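Local coordinates for protein phosphotransferase ChpT (Brucella abortus, PDB 4QPK), which relays phosphoryl groups as a homodimeric histidine phosphotransferase in the phosphorelay that controls cell growth, division and survival inside mammalian host cells, at residues B[126-131]-B[158-164]. Sequence-based numbering, arbitrary orientation.
Sequences FRNEKP and NGAIPRG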
ATOM      1  N   PHE B 126       5.465   8.960  14.649  1.00 17.47           N
ATOM      2  CA  PHE B 126       4.910  10.078  15.421  1.00 19.40           C
ATOM      3  C   PHE B 126       5.828  11.286  15.486  1.00 24.03           C
ATOM      4  O   PHE B 126       5.417  12.351  15.933  1.00 22.19           O
ATOM      5  CB  PHE B 126       4.500   9.626  16.823  1.00 17.78           C
ATOM      6  CG  PHE B 126       3.127   9.052  16.858  1.00 17.90           C
ATOM      7  CD1 PHE B 126       2.911   7.715  16.584  1.00 18.86           C
ATOM      8  CD2 PHE B 126       2.027   9.876  17.101  1.00 22.47           C
ATOM      9  CE1 PHE B 126       1.624   7.187  16.582  1.00 21.08           C
ATOM     10  CE2 PHE B 126       0.737   9.361  17.104  1.00 25.81           C
ATOM     11  CZ  PHE B 126       0.535   8.009  16.840  1.00 25.87           C
ATOM     12  N   ARG B 127       7.061  11.127  15.027  1.00 20.56           N
ATOM     13  CA  ARG B 127       7.904  12.291  14.766  1.00 28.25           C
ATOM     14  C   ARG B 127       7.224  13.227  13.756  1.00 33.43           C
ATOM     15  O   ARG B 127       7.437  14.443  13.786  1.00 34.89           O
ATOM     16  CB  ARG B 127       9.260  11.857  14.235  1.00 30.25           C
ATOM     17  CG  ARG B 127      10.191  11.306  15.278  1.00 37.83           C
ATOM     18  CD  ARG B 127      11.609  11.289  14.748  1.00 43.86           C
ATOM     19  NE  ARG B 127      12.028  12.596  14.254  1.00 48.54           N
ATOM     20  CZ  ARG B 127      12.782  13.452  14.942  1.00 66.25           C
ATOM     21  NH1 ARG B 127      13.209  13.138  16.160  1.00 65.41           N
ATOM     22  NH2 ARG B 127      13.116  14.621  14.410  1.00 60.03           N
ATOM     23  N   ASN B 128       6.406  12.663  12.865  1.00 28.23           N
ATOM     24  CA  ASN B 128       5.643  13.447  11.893  1.00 33.48           C
ATOM     25  C   ASN B 128       4.167  13.605  12.244  1.00 36.37           C
ATOM     26  O   ASN B 128       3.330  13.786  11.357  1.00 38.77           O
ATOM     27  CB  ASN B 128       5.751  12.841  10.499  1.00 35.80           C
ATOM     28  CG  ASN B 128       7.184  12.661  10.058  1.00 30.32           C
ATOM     29  OD1 ASN B 128       7.867  13.622   9.712  1.00 45.72           O
ATOM     30  ND2 ASN B 128       7.639  11.423  10.050  1.00 36.57           N
ATOM     31  N   GLU B 129       3.832  13.456  13.517  1.00 27.13           N
ATOM     32  CA  GLU B 129       2.469  13.714  13.961  1.00 29.75           C
ATOM     33  C   GLU B 129       2.490  14.717  15.115  1.00 25.23           C
ATOM     34  O   GLU B 129       3.540  14.975  15.703  1.00 35.34           O
ATOM     35  CB  GLU B 129       1.759  12.428  14.381  1.00 33.77           C
ATOM     36  CG  GLU B 129       1.539  11.446  13.239  1.00 28.37           C
ATOM     37  CD  GLU B 129       0.517  11.934  12.218  1.00 37.96           C
ATOM     38  OE1 GLU B 129      -0.500  12.540  12.615  1.00 32.93           O
ATOM     39  OE2 GLU B 129       0.726  11.686  11.010  1.00 42.16           O
ATOM     40  N   LYS B 130       1.323  15.277  15.421  1.00 28.85           N
ATOM     41  CA  LYS B 130       1.206  16.308  16.452  1.00 29.82           C
ATOM     42  C   LYS B 130       1.511  15.829  17.873  1.00 30.99           C
ATOM     43  O   LYS B 130       2.244  16.495  18.595  1.00 33.13           O
ATOM     44  CB  LYS B 130      -0.199  16.915  16.438  1.00 32.61           C
ATOM     45  CG  LYS B 130      -0.537  17.758  15.221  1.00 42.68           C
ATOM     46  CD  LYS B 130      -2.014  18.140  15.263  1.00 42.17           C
ATOM     47  CE  LYS B 130      -2.340  19.262  14.301  1.00 45.48           C
ATOM     48  NZ  LYS B 130      -3.792  19.584  14.343  1.00 58.50           N
ATOM     49  N   PRO B 131       0.939  14.688  18.297  1.00 32.40           N
ATOM     50  CA  PRO B 131       1.096  14.438  19.735  1.00 30.59           C
ATOM     51  C   PRO B 131       2.510  14.088  20.192  1.00 28.24           C
ATOM     52  O   PRO B 131       3.309  13.541  19.428  1.00 27.10           O
ATOM     53  CB  PRO B 131       0.158  13.249  19.986  1.00 28.35           C
ATOM     54  CG  PRO B 131       0.023  12.582  18.686  1.00 35.21           C
ATOM     55  CD  PRO B 131       0.101  13.661  17.648  1.00 32.69           C
ATOM     56  N   ASN B 158      -4.568   8.783  17.763  1.00 18.27           N
ATOM     57  CA  ASN B 158      -4.137  10.017  17.114  1.00 20.00           C
ATOM     58  C   ASN B 158      -5.346  10.797  16.599  1.00 24.75           C
ATOM     59  O   ASN B 158      -5.404  12.024  16.711  1.00 23.48           O
ATOM     60  CB  ASN B 158      -3.175   9.702  15.966  1.00 20.95           C
ATOM     61  CG  ASN B 158      -2.451  10.937  15.449  1.00 32.47           C
ATOM     62  OD1 ASN B 158      -2.030  11.795  16.222  1.00 30.20           O
ATOM     63  ND2 ASN B 158      -2.314  11.033  14.135  1.00 33.56           N
ATOM     64  N   GLY B 159      -6.317  10.070  16.052  1.00 21.03           N
ATOM     65  CA  GLY B 159      -7.540  10.680  15.555  1.00 23.08           C
ATOM     66  C   GLY B 159      -8.387  11.307  16.650  1.00 24.31           C
ATOM     67  O   GLY B 159      -9.198  12.199  16.388  1.00 26.79           O
ATOM     68  N   ALA B 160      -8.199  10.847  17.882  1.00 22.74           N
ATOM     69  CA  ALA B 160      -9.018  11.305  19.010  1.00 23.99           C
ATOM     70  C   ALA B 160      -8.535  12.645  19.576  1.00 30.55           C
ATOM     71  O   ALA B 160      -9.257  13.296  20.344  1.00 27.00           O
ATOM     72  CB  ALA B 160      -9.046  10.244  20.112  1.00 23.82           C
ATOM     73  N   ILE B 161      -7.320  13.049  19.212  1.00 24.95           N
ATOM     74  CA  ILE B 161      -6.786  14.349  19.639  1.00 25.69           C
ATOM     75  C   ILE B 161      -6.331  15.161  18.420  1.00 25.53           C
ATOM     76  O   ILE B 161      -5.138  15.353  18.198  1.00 27.02           O
ATOM     77  CB  ILE B 161      -5.617  14.198  20.646  1.00 24.57           C
ATOM     78  CG1 ILE B 161      -4.661  13.076  20.231  1.00 22.31           C
ATOM     79  CG2 ILE B 161      -6.152  13.926  22.058  1.00 23.72           C
ATOM     80  CD1 ILE B 161      -3.373  13.057  21.049  1.00 21.24           C
ATOM     81  N   PRO B 162      -7.301  15.648  17.632  1.00 32.55           N
ATOM     82  CA  PRO B 162      -6.998  16.306  16.355  1.00 34.31           C
ATOM     83  C   PRO B 162      -6.274  17.642  16.505  1.00 39.49           C
ATOM     84  O   PRO B 162      -5.704  18.120  15.525  1.00 36.74           O
ATOM     85  CB  PRO B 162      -8.380  16.489  15.724  1.00 38.38           C
ATOM     86  CG  PRO B 162      -9.311  16.536  16.871  1.00 39.80           C
ATOM     87  CD  PRO B 162      -8.750  15.590  17.893  1.00 36.09           C
ATOM     88  N   ARG B 163      -6.268  18.230  17.700  1.00 33.49           N
ATOM     89  CA  ARG B 163      -5.507  19.456  17.898  1.00 35.20           C
ATOM     90  C   ARG B 163      -4.199  19.179  18.637  1.00 34.55           C
ATOM     91  O   ARG B 163      -3.551  20.094  19.133  1.00 37.58           O
ATOM     92  CB  ARG B 163      -6.337  20.497  18.659  1.00 38.35           C
ATOM     93  CG  ARG B 163      -7.545  21.008  17.876  1.00 44.67           C
ATOM     94  CD  ARG B 163      -7.759  22.503  18.110  1.00 65.17           C
ATOM     95  NE  ARG B 163      -8.387  23.153  16.959  1.00 73.62           N
ATOM     96  CZ  ARG B 163      -9.642  23.591  16.934  1.00 83.41           C
ATOM     97  NH1 ARG B 163     -10.395  23.503  18.020  1.00 81.81           N
ATOM     98  NH2 ARG B 163     -10.125  24.171  15.842  1.00 83.86           N
ATOM     99  N   GLY B 164      -3.805  17.912  18.687  1.00 31.87           N
ATOM    100  CA  GLY B 164      -2.562  17.538  19.333  1.00 28.30           C
ATOM    101  C   GLY B 164      -2.724  17.213  20.801  1.00 28.56           C
ATOM    102  O   GLY B 164      -3.843  17.080  21.302  1.00 26.72           O
TER
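Asn158, near the end of helix 144-160, donates from ND2 to Glu129 OE1 in the loop 126-131, at 2.8 Å with an N-H...O angle of 150°. The amide and carboxylate planes stand at right angles, and the amide nitrogen meets OE1 from above the carboxylate plane. Glu129 OE2 is held separately, by a salt bridge to Arg95, which should limit rotation of the carboxylate. In a second polar bond, Lys130 reaches over the turn that follows the helix with its chain extended beyond CG, and NZ bonds Pro162 O at 2.7 Å, in the carbonyl plane.

A chi1 of -167° sets Asn158 CG opposite the main-chain nitrogen and brings the amide against Pro131 and Phe126; OD1 lies 3.2 Å from Pro131 CD, while the amide also passes the Phe126 ring, the two planes 77° apart. Pro131 CB rests on Ile161 CD1 at 3.7 Å. Gly164 closes the type I turn 161-164, and its lack of a side chain probably eases the backbone approach, Gly164 CA to Pro131 CA being 4.8 Å. Lys130 CB packs 3.8 Å from Gly164 CA.

The contact joins two helix-to-strand connections of the kinase-like C-terminal domain, 115-126 to 132-136 and 144-160 to 166-173. Those strands are parallel neighbours, where Phe126 stacks on Phe133 and Pro131 touches Leu167; Ile161 packs on Val184 of strand 178-185.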